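Putative dehydratase (Mesorhizobium loti, PDB 2POZ) is of unknown function but may act as a lyase, perhaps a dehydratase, of the mandelate racemase/muconate lactonizing enzyme family. Local coordinates at residues V23-D28 and E97-D102; K53-R58 and A87-G92; D139-A144 and K190-A195; E201-L206 and F328-H333. All coordinates share one frame; numbering follows the deposited sequence.

Contact 1 of 4, residues V23-D28 and E97-D102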
loop_
_atom_site.group_PDB
_atom_site.type_symbol
_atom_site.label_atom_id
_atom_site.label_comp_id
_atom_site.label_asym_id
_atom_site.label_seq_id
_atom_site.Cartn_x
_atom_site.Cartn_y
_atom_site.Cartn_z
ATOM N N VAL A 23 -32.147 11.318 30.452
ATOM C CA VAL A 23 -31.443 11.833 31.608
ATOM C C VAL A 23 -31.854 13.293 31.785
ATOM O O VAL A 23 -32.097 14.004 30.810
ATOM C CB VAL A 23 -29.901 11.745 31.441
ATOM C CG1 VAL A 23 -29.425 12.678 30.330
ATOM C CG2 VAL A 23 -29.216 12.113 32.757
ATOM N N GLU A 24 -31.975 13.717 33.037
ATOM C CA GLU A 24 -32.324 15.087 33.351
ATOM C C GLU A 24 -31.319 15.554 34.386
ATOM O O GLU A 24 -31.217 14.965 35.461
ATOM C CB GLU A 24 -33.727 15.191 33.950
ATOM C CG GLU A 24 -34.074 16.613 34.355
ATOM C CD GLU A 24 -35.363 16.707 35.152
ATOM O OE1 GLU A 24 -35.420 16.164 36.281
ATOM O OE2 GLU A 24 -36.314 17.330 34.639
ATOM N N ILE A 25 -30.582 16.608 34.061
ATOM C CA ILE A 25 -29.579 17.142 34.977
ATOM C C ILE A 25 -30.104 18.418 35.620
ATOM O O ILE A 25 -30.471 19.361 34.923
ATOM C CB ILE A 25 -28.260 17.467 34.231
ATOM C CG1 ILE A 25 -27.680 16.193 33.608
ATOM C CG2 ILE A 25 -27.253 18.108 35.193
ATOM C CD1 ILE A 25 -26.458 16.447 32.719
ATOM N N SER A 26 -30.138 18.443 36.951
ATOM C CA SER A 26 -30.609 19.620 37.679
ATOM C C SER A 26 -29.426 20.373 38.275
ATOM O O SER A 26 -28.413 19.763 38.615
ATOM C CB SER A 26 -31.563 19.206 38.805
ATOM O OG SER A 26 -32.724 18.588 38.281
ATOM N N THR A 27 -29.564 21.694 38.397
ATOM C CA THR A 27 -28.515 22.545 38.961
ATOM C C THR A 27 -29.057 23.348 40.155
ATOM O O THR A 27 -30.275 23.431 40.369
ATOM C CB THR A 27 -27.972 23.547 37.919
ATOM O OG1 THR A 27 -29.038 24.391 37.468
ATOM C CG2 THR A 27 -27.367 22.813 36.728
ATOM N N ASP A 28 -28.151 23.957 40.912
ATOM C CA ASP A 28 -28.533 24.729 42.095
ATOM C C ASP A 28 -29.340 25.993 41.801
ATOM O O ASP A 28 -30.022 26.510 42.681
ATOM C CB ASP A 28 -27.279 25.066 42.924
ATOM C CG ASP A 28 -26.260 25.903 42.155
ATOM O OD1 ASP A 28 -26.245 25.864 40.904
ATOM O OD2 ASP A 28 -25.455 26.595 42.810
ATOM N N GLU A 97 -23.940 14.671 27.684
ATOM C CA GLU A 97 -23.406 15.794 26.915
ATOM C C GLU A 97 -24.530 16.666 26.342
ATOM O O GLU A 97 -24.426 17.891 26.337
ATOM C CB GLU A 97 -22.490 15.266 25.790
ATOM C CG GLU A 97 -21.679 16.347 25.076
ATOM C CD GLU A 97 -22.326 16.812 23.777
ATOM O OE1 GLU A 97 -23.560 16.702 23.646
ATOM O OE2 GLU A 97 -21.597 17.303 22.892
ATOM N N GLN A 98 -25.596 16.034 25.850
ATOM C CA GLN A 98 -26.738 16.772 25.313
ATOM C C GLN A 98 -27.339 17.657 26.409
ATOM O O GLN A 98 -27.646 18.824 26.182
ATOM C CB GLN A 98 -27.833 15.814 24.838
ATOM C CG GLN A 98 -27.547 15.063 23.549
ATOM C CD GLN A 98 -28.454 13.859 23.404
ATOM O OE1 GLN A 98 -29.645 13.935 23.702
ATOM N NE2 GLN A 98 -27.897 12.742 22.941
ATOM N N ALA A 99 -27.530 17.083 27.592
ATOM C CA ALA A 99 -28.107 17.832 28.708
ATOM C C ALA A 99 -27.222 19.018 29.095
ATOM O O ALA A 99 -27.724 20.055 29.537
ATOM C CB ALA A 99 -28.307 16.911 29.914
ATOM N N LEU A 100 -25.912 18.865 28.940
ATOM C CA LEU A 100 -25.003 19.950 29.281
ATOM C C LEU A 100 -25.175 21.116 28.315
ATOM O O LEU A 100 -25.224 22.267 28.745
ATOM C CB LEU A 100 -23.561 19.448 29.283
ATOM C CG LEU A 100 -23.295 18.485 30.444
ATOM C CD1 LEU A 100 -21.883 17.910 30.338
ATOM C CD2 LEU A 100 -23.478 19.226 31.770
ATOM N N TRP A 101 -25.270 20.826 27.015
ATOM C CA TRP A 101 -25.464 21.887 26.021
ATOM C C TRP A 101 -26.836 22.539 26.209
ATOM O O TRP A 101 -27.011 23.737 25.974
ATOM C CB TRP A 101 -25.343 21.340 24.593
ATOM C CG TRP A 101 -23.923 21.127 24.171
ATOM C CD1 TRP A 101 -23.267 19.939 24.061
ATOM C CD2 TRP A 101 -22.959 22.149 23.874
ATOM N NE1 TRP A 101 -21.948 20.152 23.717
ATOM C CE2 TRP A 101 -21.736 21.501 23.597
ATOM C CE3 TRP A 101 -23.013 23.550 23.821
ATOM C CZ2 TRP A 101 -20.573 22.207 23.272
ATOM C CZ3 TRP A 101 -21.857 24.252 23.497
ATOM C CH2 TRP A 101 -20.653 23.576 23.225
ATOM N N ASP A 102 -27.812 21.746 26.635
ATOM C CA ASP A 102 -29.153 22.274 26.875
ATOM C C ASP A 102 -29.040 23.339 27.986
ATOM O O ASP A 102 -29.583 24.439 27.873
ATOM C CB ASP A 102 -30.077 21.127 27.298
ATOM C CG ASP A 102 -31.550 21.496 27.240
ATOM O OD1 ASP A 102 -31.926 22.437 26.498
ATOM O OD2 ASP A 102 -32.339 20.820 27.933
#

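Contact 2 of 4, residues K53-R58 and A87-G92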
loop_
_atom_site.group_PDB
_atom_site.type_symbol
_atom_site.label_atom_id
_atom_site.label_comp_id
_atom_site.label_asym_id
_atom_site.label_seq_id
_atom_site.Cartn_x
_atom_site.Cartn_y
_atom_site.Cartn_z
ATOM N N LYS A 53 -26.254 6.068 35.087
ATOM C CA LYS A 53 -26.202 6.072 36.550
ATOM C C LYS A 53 -24.754 6.039 37.052
ATOM O O LYS A 53 -24.364 6.861 37.886
ATOM C CB LYS A 53 -26.965 4.863 37.110
ATOM C CG LYS A 53 -26.994 4.780 38.630
ATOM C CD LYS A 53 -27.775 3.550 39.084
ATOM C CE LYS A 53 -27.942 3.509 40.600
ATOM N NZ LYS A 53 -26.640 3.371 41.305
ATOM N N ASP A 54 -23.966 5.095 36.542
ATOM C CA ASP A 54 -22.567 4.966 36.960
ATOM C C ASP A 54 -21.760 6.209 36.611
ATOM O O ASP A 54 -20.968 6.690 37.420
ATOM C CB ASP A 54 -21.910 3.738 36.315
ATOM C CG ASP A 54 -22.514 2.419 36.798
ATOM O OD1 ASP A 54 -23.119 2.397 37.890
ATOM O OD2 ASP A 54 -22.367 1.397 36.089
ATOM N N LEU A 55 -21.957 6.721 35.400
ATOM C CA LEU A 55 -21.253 7.923 34.956
ATOM C C LEU A 55 -21.629 9.121 35.825
ATOM O O LEU A 55 -20.763 9.886 36.267
ATOM C CB LEU A 55 -21.592 8.236 33.490
ATOM C CG LEU A 55 -20.935 7.386 32.392
ATOM C CD1 LEU A 55 -21.570 7.716 31.041
ATOM C CD2 LEU A 55 -19.414 7.648 32.364
ATOM N N SER A 56 -22.922 9.278 36.077
ATOM C CA SER A 56 -23.389 10.405 36.880
ATOM C C SER A 56 -22.845 10.397 38.300
ATOM O O SER A 56 -22.382 11.424 38.791
ATOM C CB SER A 56 -24.919 10.429 36.925
ATOM O OG SER A 56 -25.458 10.634 35.634
ATOM N N GLU A 57 -22.898 9.240 38.955
ATOM C CA GLU A 57 -22.434 9.124 40.333
ATOM C C GLU A 57 -20.934 9.329 40.452
ATOM O O GLU A 57 -20.443 9.850 41.453
ATOM C CB GLU A 57 -22.825 7.757 40.910
ATOM C CG GLU A 57 -24.318 7.453 40.776
ATOM C CD GLU A 57 -24.756 6.215 41.539
ATOM O OE1 GLU A 57 -24.044 5.194 41.496
ATOM O OE2 GLU A 57 -25.830 6.262 42.174
ATOM N N ARG A 58 -20.199 8.936 39.419
ATOM C CA ARG A 58 -18.753 9.076 39.456
ATOM C C ARG A 58 -18.221 10.435 39.000
ATOM O O ARG A 58 -17.228 10.930 39.538
ATOM C CB ARG A 58 -18.110 7.969 38.610
ATOM C CG ARG A 58 -16.605 8.114 38.413
ATOM C CD ARG A 58 -15.820 7.763 39.675
ATOM N NE ARG A 58 -14.382 7.948 39.476
ATOM C CZ ARG A 58 -13.763 9.128 39.456
ATOM N NH1 ARG A 58 -14.450 10.254 39.631
ATOM N NH2 ARG A 58 -12.451 9.188 39.248
ATOM N N ALA A 87 -21.299 1.350 21.890
ATOM C CA ALA A 87 -22.586 2.023 21.981
ATOM C C ALA A 87 -23.097 2.312 23.395
ATOM O O ALA A 87 -23.694 3.355 23.633
ATOM C CB ALA A 87 -23.645 1.225 21.200
ATOM N N ILE A 88 -22.869 1.408 24.336
ATOM C CA ILE A 88 -23.383 1.641 25.676
ATOM C C ILE A 88 -22.659 2.774 26.408
ATOM O O ILE A 88 -23.299 3.706 26.896
ATOM C CB ILE A 88 -23.342 0.360 26.513
ATOM C CG1 ILE A 88 -24.194 -0.726 25.835
ATOM C CG2 ILE A 88 -23.814 0.660 27.936
ATOM C CD1 ILE A 88 -25.637 -0.305 25.505
ATOM N N ILE A 89 -21.334 2.707 26.484
ATOM C CA ILE A 89 -20.587 3.765 27.154
ATOM C C ILE A 89 -20.833 5.103 26.450
ATOM O O ILE A 89 -21.111 6.119 27.100
ATOM C CB ILE A 89 -19.055 3.462 27.191
ATOM C CG1 ILE A 89 -18.307 4.608 27.879
ATOM C CG2 ILE A 89 -18.500 3.296 25.775
ATOM C CD1 ILE A 89 -18.578 4.726 29.351
ATOM N N PHE A 90 -20.774 5.116 25.122
ATOM C CA PHE A 90 -20.965 6.375 24.431
ATOM C C PHE A 90 -22.381 6.911 24.381
ATOM O O PHE A 90 -22.571 8.117 24.259
ATOM C CB PHE A 90 -20.316 6.332 23.045
ATOM C CG PHE A 90 -18.821 6.483 23.106
ATOM C CD1 PHE A 90 -17.978 5.439 22.743
ATOM C CD2 PHE A 90 -18.262 7.631 23.658
ATOM C CE1 PHE A 90 -16.590 5.538 22.944
ATOM C CE2 PHE A 90 -16.882 7.737 23.862
ATOM C CZ PHE A 90 -16.049 6.686 23.505
ATOM N N ALA A 91 -23.371 6.029 24.500
ATOM C CA ALA A 91 -24.757 6.486 24.517
ATOM C C ALA A 91 -24.967 7.181 25.869
ATOM O O ALA A 91 -25.695 8.167 25.969
ATOM C CB ALA A 91 -25.720 5.311 24.362
ATOM N N GLY A 92 -24.310 6.669 26.907
ATOM C CA GLY A 92 -24.427 7.275 28.226
ATOM C C GLY A 92 -23.775 8.650 28.200
ATOM O O GLY A 92 -24.347 9.658 28.629
#

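Contact 3 of 4, residues D139-A144 and K190-A195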
loop_
_atom_site.group_PDB
_atom_site.type_symbol
_atom_site.label_atom_id
_atom_site.label_comp_id
_atom_site.label_asym_id
_atom_site.label_seq_id
_atom_site.Cartn_x
_atom_site.Cartn_y
_atom_site.Cartn_z
ATOM N N ASP A 139 -46.484 -7.672 -1.663
ATOM C CA ASP A 139 -47.679 -6.846 -1.722
ATOM C C ASP A 139 -47.934 -6.041 -0.454
ATOM O O ASP A 139 -48.454 -4.927 -0.521
ATOM C CB ASP A 139 -48.912 -7.677 -2.037
ATOM C CG ASP A 139 -50.086 -6.811 -2.424
ATOM O OD1 ASP A 139 -50.031 -6.190 -3.509
ATOM O OD2 ASP A 139 -51.052 -6.727 -1.640
ATOM N N GLU A 140 -47.589 -6.597 0.701
ATOM C CA GLU A 140 -47.789 -5.866 1.946
ATOM C C GLU A 140 -46.826 -4.677 1.985
ATOM O O GLU A 140 -47.134 -3.635 2.564
ATOM C CB GLU A 140 -47.581 -6.793 3.152
ATOM C CG GLU A 140 -48.591 -7.945 3.163
ATOM C CD GLU A 140 -48.387 -8.927 4.301
ATOM O OE1 GLU A 140 -47.222 -9.212 4.657
ATOM O OE2 GLU A 140 -49.401 -9.434 4.827
ATOM N N PHE A 141 -45.660 -4.831 1.365
ATOM C CA PHE A 141 -44.711 -3.729 1.316
ATOM C C PHE A 141 -45.322 -2.663 0.416
ATOM O O PHE A 141 -45.221 -1.476 0.707
ATOM C CB PHE A 141 -43.359 -4.202 0.771
ATOM C CG PHE A 141 -42.384 -4.591 1.847
ATOM C CD1 PHE A 141 -41.525 -3.644 2.399
ATOM C CD2 PHE A 141 -42.362 -5.891 2.346
ATOM C CE1 PHE A 141 -40.658 -3.985 3.436
ATOM C CE2 PHE A 141 -41.503 -6.246 3.380
ATOM C CZ PHE A 141 -40.647 -5.295 3.928
ATOM N N ALA A 142 -45.983 -3.091 -0.658
ATOM C CA ALA A 142 -46.620 -2.156 -1.586
ATOM C C ALA A 142 -47.714 -1.339 -0.892
ATOM O O ALA A 142 -47.817 -0.125 -1.098
ATOM C CB ALA A 142 -47.204 -2.907 -2.781
ATOM N N ARG A 143 -48.528 -2.001 -0.076
ATOM C CA ARG A 143 -49.596 -1.317 0.652
ATOM C C ARG A 143 -49.019 -0.382 1.711
ATOM O O ARG A 143 -49.576 0.669 1.986
ATOM C CB ARG A 143 -50.514 -2.321 1.372
ATOM C CG ARG A 143 -51.363 -3.219 0.484
ATOM C CD ARG A 143 -52.360 -2.424 -0.353
ATOM N NE ARG A 143 -52.983 -1.321 0.380
ATOM C CZ ARG A 143 -53.770 -1.444 1.449
ATOM N NH1 ARG A 143 -54.066 -2.634 1.958
ATOM N NH2 ARG A 143 -54.266 -0.353 2.019
ATOM N N ALA A 144 -47.908 -0.787 2.311
ATOM C CA ALA A 144 -47.275 -0.008 3.371
ATOM C C ALA A 144 -46.768 1.381 2.979
ATOM O O ALA A 144 -46.673 2.258 3.839
ATOM C CB ALA A 144 -46.141 -0.816 3.989
ATOM N N LYS A 190 -38.796 -4.161 -5.300
ATOM C CA LYS A 190 -39.493 -3.846 -6.540
ATOM C C LYS A 190 -40.938 -3.427 -6.279
ATOM O O LYS A 190 -41.450 -2.531 -6.944
ATOM C CB LYS A 190 -39.460 -5.045 -7.493
ATOM C CG LYS A 190 -40.144 -4.782 -8.840
ATOM C CD LYS A 190 -39.938 -5.944 -9.802
ATOM C CE LYS A 190 -40.465 -5.619 -11.195
ATOM N NZ LYS A 190 -41.949 -5.469 -11.207
ATOM N N ALA A 191 -41.593 -4.067 -5.314
ATOM C CA ALA A 191 -42.971 -3.722 -4.985
ATOM C C ALA A 191 -43.034 -2.290 -4.449
ATOM O O ALA A 191 -43.978 -1.554 -4.740
ATOM C CB ALA A 191 -43.531 -4.691 -3.953
ATOM N N VAL A 192 -42.030 -1.897 -3.667
ATOM C CA VAL A 192 -41.987 -0.544 -3.121
ATOM C C VAL A 192 -41.803 0.475 -4.245
ATOM O O VAL A 192 -42.468 1.513 -4.261
ATOM C CB VAL A 192 -40.841 -0.380 -2.080
ATOM C CG1 VAL A 192 -40.685 1.085 -1.690
ATOM C CG2 VAL A 192 -41.153 -1.200 -0.839
ATOM N N ARG A 193 -40.906 0.176 -5.183
ATOM C CA ARG A 193 -40.660 1.078 -6.303
ATOM C C ARG A 193 -41.922 1.216 -7.153
ATOM O O ARG A 193 -42.344 2.330 -7.478
ATOM C CB ARG A 193 -39.505 0.565 -7.174
ATOM C CG ARG A 193 -39.326 1.322 -8.504
ATOM C CD ARG A 193 -39.287 2.842 -8.296
ATOM N NE ARG A 193 -38.042 3.301 -7.686
ATOM C CZ ARG A 193 -37.895 4.470 -7.069
ATOM N NH1 ARG A 193 -38.918 5.313 -6.964
ATOM N NH2 ARG A 193 -36.716 4.810 -6.566
ATOM N N ASP A 194 -42.530 0.082 -7.493
ATOM C CA ASP A 194 -43.738 0.084 -8.310
ATOM C C ASP A 194 -44.888 0.838 -7.657
ATOM O O ASP A 194 -45.612 1.561 -8.328
ATOM C CB ASP A 194 -44.180 -1.351 -8.627
ATOM C CG ASP A 194 -43.163 -2.107 -9.471
ATOM O OD1 ASP A 194 -42.325 -1.454 -10.127
ATOM O OD2 ASP A 194 -43.209 -3.355 -9.489
ATOM N N ALA A 195 -45.054 0.669 -6.348
ATOM C CA ALA A 195 -46.127 1.342 -5.632
ATOM C C ALA A 195 -45.834 2.816 -5.369
ATOM O O ALA A 195 -46.743 3.643 -5.376
ATOM C CB ALA A 195 -46.405 0.626 -4.312
#

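Contact 4 of 4, residues E201-L206 and F328-H333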
loop_
_atom_site.group_PDB
_atom_site.type_symbol
_atom_site.label_atom_id
_atom_site.label_comp_id
_atom_site.label_asym_id
_atom_site.label_seq_id
_atom_site.Cartn_x
_atom_site.Cartn_y
_atom_site.Cartn_z
ATOM N N GLU A 201 -37.743 8.871 -3.672
ATOM C CA GLU A 201 -36.384 8.421 -3.408
ATOM C C GLU A 201 -36.478 7.240 -2.450
ATOM O O GLU A 201 -37.180 7.299 -1.444
ATOM C CB GLU A 201 -35.556 9.543 -2.770
ATOM C CG GLU A 201 -35.594 10.847 -3.547
ATOM C CD GLU A 201 -34.695 11.918 -2.954
ATOM O OE1 GLU A 201 -34.720 12.115 -1.717
ATOM O OE2 GLU A 201 -33.970 12.576 -3.732
ATOM N N LEU A 202 -35.776 6.163 -2.767
ATOM C CA LEU A 202 -35.807 4.984 -1.921
ATOM C C LEU A 202 -34.434 4.667 -1.338
ATOM O O LEU A 202 -33.432 4.643 -2.050
ATOM C CB LEU A 202 -36.311 3.781 -2.718
ATOM C CG LEU A 202 -37.714 3.918 -3.317
ATOM C CD1 LEU A 202 -38.065 2.644 -4.074
ATOM C CD2 LEU A 202 -38.725 4.186 -2.214
HETATM N N MSE A 203 -34.397 4.434 -0.035
HETATM C CA MSE A 203 -33.153 4.076 0.629
HETATM C C MSE A 203 -33.324 2.642 1.114
HETATM O O MSE A 203 -34.335 2.296 1.723
HETATM C CB MSE A 203 -32.872 4.997 1.823
HETATM C CG MSE A 203 -32.500 6.432 1.465
HETATM SE SE MSE A 203 -33.971 7.491 0.732
HETATM C CE MSE A 203 -33.141 9.251 0.837
ATOM N N VAL A 204 -32.343 1.802 0.827
ATOM C CA VAL A 204 -32.401 0.413 1.243
ATOM C C VAL A 204 -31.400 0.151 2.368
ATOM O O VAL A 204 -30.184 0.262 2.180
ATOM C CB VAL A 204 -32.105 -0.532 0.051
ATOM C CG1 VAL A 204 -31.920 -1.956 0.539
ATOM C CG2 VAL A 204 -33.258 -0.476 -0.944
ATOM N N ASP A 205 -31.922 -0.182 3.543
ATOM C CA ASP A 205 -31.091 -0.491 4.702
ATOM C C ASP A 205 -30.936 -2.010 4.786
ATOM O O ASP A 205 -31.932 -2.736 4.879
ATOM C CB ASP A 205 -31.747 0.059 5.977
ATOM C CG ASP A 205 -31.024 -0.376 7.254
ATOM O OD1 ASP A 205 -29.827 -0.735 7.196
ATOM O OD2 ASP A 205 -31.663 -0.349 8.323
ATOM N N LEU A 206 -29.693 -2.486 4.721
ATOM C CA LEU A 206 -29.427 -3.917 4.798
ATOM C C LEU A 206 -29.083 -4.332 6.228
ATOM O O LEU A 206 -29.027 -5.520 6.548
ATOM C CB LEU A 206 -28.297 -4.306 3.836
ATOM C CG LEU A 206 -28.574 -4.001 2.356
ATOM C CD1 LEU A 206 -27.466 -4.599 1.485
ATOM C CD2 LEU A 206 -29.931 -4.571 1.950
ATOM N N PHE A 328 -25.166 18.808 5.583
ATOM C CA PHE A 328 -26.381 18.078 5.930
ATOM C C PHE A 328 -27.057 17.562 4.669
ATOM O O PHE A 328 -27.132 18.270 3.671
ATOM C CB PHE A 328 -27.360 18.989 6.677
ATOM C CG PHE A 328 -28.728 18.385 6.855
ATOM C CD1 PHE A 328 -28.949 17.385 7.806
ATOM C CD2 PHE A 328 -29.790 18.797 6.057
ATOM C CE1 PHE A 328 -30.205 16.806 7.950
ATOM C CE2 PHE A 328 -31.052 18.224 6.192
ATOM C CZ PHE A 328 -31.263 17.226 7.140
HETATM N N MSE A 329 -27.554 16.330 4.718
HETATM C CA MSE A 329 -28.244 15.755 3.577
HETATM C C MSE A 329 -29.764 15.671 3.776
HETATM O O MSE A 329 -30.532 16.315 3.066
HETATM C CB MSE A 329 -27.716 14.351 3.281
HETATM C CG MSE A 329 -28.427 13.670 2.119
HETATM SE SE MSE A 329 -27.957 11.796 1.941
HETATM C CE MSE A 329 -29.345 11.253 0.684
ATOM N N ILE A 330 -30.191 14.875 4.748
ATOM C CA ILE A 330 -31.616 14.674 4.987
ATOM C C ILE A 330 -31.838 14.164 6.419
ATOM O O ILE A 330 -30.937 13.588 7.025
ATOM C CB ILE A 330 -32.153 13.652 3.945
ATOM C CG1 ILE A 330 -33.680 13.603 3.948
ATOM C CG2 ILE A 330 -31.564 12.282 4.225
ATOM C CD1 ILE A 330 -34.242 12.797 2.777
ATOM N N HIS A 331 -33.040 14.385 6.947
ATOM C CA HIS A 331 -33.412 13.982 8.308
ATOM C C HIS A 331 -34.193 12.650 8.282
ATOM O O HIS A 331 -34.847 12.335 7.289
ATOM C CB HIS A 331 -34.284 15.090 8.916
ATOM C CG HIS A 331 -34.776 14.808 10.304
ATOM N ND1 HIS A 331 -34.083 15.188 11.433
ATOM C CD2 HIS A 331 -35.920 14.231 10.744
ATOM C CE1 HIS A 331 -34.781 14.861 12.508
ATOM N NE2 HIS A 331 -35.901 14.279 12.117
ATOM N N GLU A 332 -34.127 11.882 9.371
ATOM C CA GLU A 332 -34.843 10.602 9.468
ATOM C C GLU A 332 -35.988 10.654 10.489
ATOM O O GLU A 332 -35.797 11.095 11.620
ATOM C CB GLU A 332 -33.881 9.474 9.863
ATOM C CG GLU A 332 -34.580 8.129 10.103
ATOM C CD GLU A 332 -33.616 7.014 10.477
ATOM O OE1 GLU A 332 -32.678 7.285 11.262
ATOM O OE2 GLU A 332 -33.805 5.870 10.003
ATOM N N HIS A 333 -37.169 10.181 10.098
ATOM C CA HIS A 333 -38.322 10.187 10.998
ATOM C C HIS A 333 -39.122 8.874 10.929
ATOM O O HIS A 333 -39.203 8.247 9.870
ATOM C CB HIS A 333 -39.222 11.378 10.650
ATOM C CG HIS A 333 -40.336 11.605 11.625
ATOM N ND1 HIS A 333 -40.122 11.762 12.977
ATOM C CD2 HIS A 333 -41.673 11.720 11.440
ATOM C CE1 HIS A 333 -41.277 11.966 13.583
ATOM N NE2 HIS A 333 -42.234 11.944 12.674
#

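Contact 1 of 4, residues V23-D28 and E97-D102
Ile25 packing on Ala99 is the heart of a buried, wholly apolar strand-on-helix contact in the N-terminal domain that the enolase superfamily sets beside its barrel. The axes of the short segments 23-27 and 97-102 approach to 8.4 Å at 43°, and the two residues lie with their CA atoms 6.5 Å apart. Ile25 CD1 does most of the touching: it sits 3.4 Å from Ala99 CB, tighter than usual for two carbons, while Ile25 CG1 stands 3.8 Å from the same methyl. A first torsion of -61° places CG1 opposite the carbonyl carbon, and an extended second torsion carries CD1 on to the helix. The tip of Leu100 closes in from one side, its CD2 4.2 Å from Ile25 CD1, the two side chains meeting at a slant. Two residues earlier on the strand, Val23 CG1 makes a looser approach of 4.4 Å to Ala99 CB. Around this patch, Ile103 further along helix 87-108 covers Ile25 and Thr27, and Pro65 and Ile68 lie on Leu100. The helix is also tied to strand 33-37, which borders strand 21-27, because Gln98 OE1 and Asp102 OD2 accept the backbone N-H groups of Glu36 and Ala34.

Contact 2 of 4, residues K53-R58 and A87-G92
Leu55 of helix 45-59 reaches two positions one helical turn apart on helix 87-108, Ile89 and Gly92, and taking the second segment in order separates the residues that meet it from those that face elsewhere. At the start of the helix, Ala87 and Ile88 are turned to a neighbouring subunit, where they pack on its Trp81 and Ile88. Ile89 is the first to touch Leu55. Its CB does not point straight at the other helix, but CG1 is anti to the backbone N (chi1 179°) and a second torsion of 69° bends the chain, which brings CD1 to 4.3 Å from Leu55 CD2. The carbonyl oxygen of Ile89 lies equally far, 4.3 Å, from Leu55 CD1. These are two helices of the alpha-beta N-terminal domain of the mandelate racemase/muconate lactonizing enzyme family, where helices pack against an antiparallel sheet. On the sheet side, Ser56 of helix 45-59 leans on Val8 of strand 5-12. Phe90 points away from Leu55 and packs on Phe237 of the same neighbouring subunit, while Ala91 rests on Ile39. At Gly92, which has no side chain, the leucine methyl comes down on bare backbone: Leu55 CD1 is 3.7 Å from Gly92 C and 4.0 Å from its CA. The CA atoms of Leu55 and Gly92 are 7.5 Å apart, the nearest such pair between the segments. Beyond Gly92, Ile93 and Ile96 of helix 87-108 continue the apolar surface against Leu55.

Contact 3 of 4, residues D139-A144 and K190-A195
Phe141 meets Val192 on the buried side of two neighbouring helices, whereas Ala142 meets Ala191 and Ala195 on the side nearer solvent. The short axes of 139-144 and 190-195 cross at -37° with a closest approach of 7.9 Å, and the CA atoms of Ala142 and Val192 come within 5.1 Å, a close seating that small residues permit. Ala142 CB is 3.9 Å from Ala195 CB and 4.2 Å from Ala191 CB. Ala195 also presses its methyl against backbone, its CB lying 3.6 Å from Ala142 O. On the inner side, Val192 CG2 approaches Phe141 CB at 4.1 Å and ring atom CD1 at the same distance, slanting to the ring. With CG1 anti to the backbone N (chi1 171°), CG2 is left opposite the carbonyl carbon, where it meets Phe141. Phe158 of barrel strand 155-158 packs on both residues, as expected where successive helices of a (beta/alpha) barrel cover its wall. Toward solvent the charged side chains take no part in the touch: Lys190 NZ holds Asp194 OD2 at 3.0 Å through the syn lone pair of that oxygen, and Arg143 pairs with Glu146. Both salt bridges stay on their own side of the contact, and van der Waals packing alone links the segments.

Contact 4 of 4, residues E201-L206 and F328-H333
A first torsion of -70° sets CG of Met203 opposite its carbonyl carbon, and a second of 70° folds the chain, so that the terminal methyl CE reaches across toward Ile330. That residue answers with CG1 anti to its backbone N (chi1 -169°) and an extended second torsion, and the two side chains meet tip to tip, Met203 CE 4.2 Å from Ile330 CD1. Met329, stretched out along all its torsions, brings its own CE to 4.3 Å from Met203 CE. Both methionines are deposited as selenomethionine, and the methyls, not the selenium atoms, make the nearest approach. The backbones stay well apart: the closest CA atoms, those of Met203 and Glu332, are 11.1 Å from each other. Such a separation is consistent with strands 201-205 and 331-333 facing one another across the interior of the enolase-type barrel, Met329 and Ile330 sitting in the loop that enters the second strand. Met203 also packs on Cys228 and Phe229 of strand 227-231, and Ile330 on Tyr127. Polar groups flank this apolar cluster on both segments: Glu201 forms a salt bridge with Arg125, and Glu332 one with Lys157. Asp205 OD2 and Glu332 OE2 remain 6.8 Å apart without contact. Methyl-to-methyl meetings at ordinary van der Waals distance have little directional demand, which implies that apolar packing rather than polar bonding joins strand 201-205 to the loop leading into strand 331-333.

Contacts 1 and 2 belong to the N-terminal domain and share helix 87-108: one uses it against the sheet, the other against helix 45-59, with centres about 14 Å apart. Contacts 3 and 4 belong to the barrel, on the opposite side of the chain's centre, and touch each other where Val192 CG1 lies 3.7 Å from Leu202 CD2, joining helix 179-196 to the strand that follows it. Contacts 1, 2 and 4 are buried; contact 3, its centre about 25 Å from that of the chain, is partly buried. All four are apolar, yet differ in reach: small residues receive the partner side chain in contacts 1 and 2 and let the helices approach closely in contact 3, while long methionine chains bridge the wide gap in contact 4.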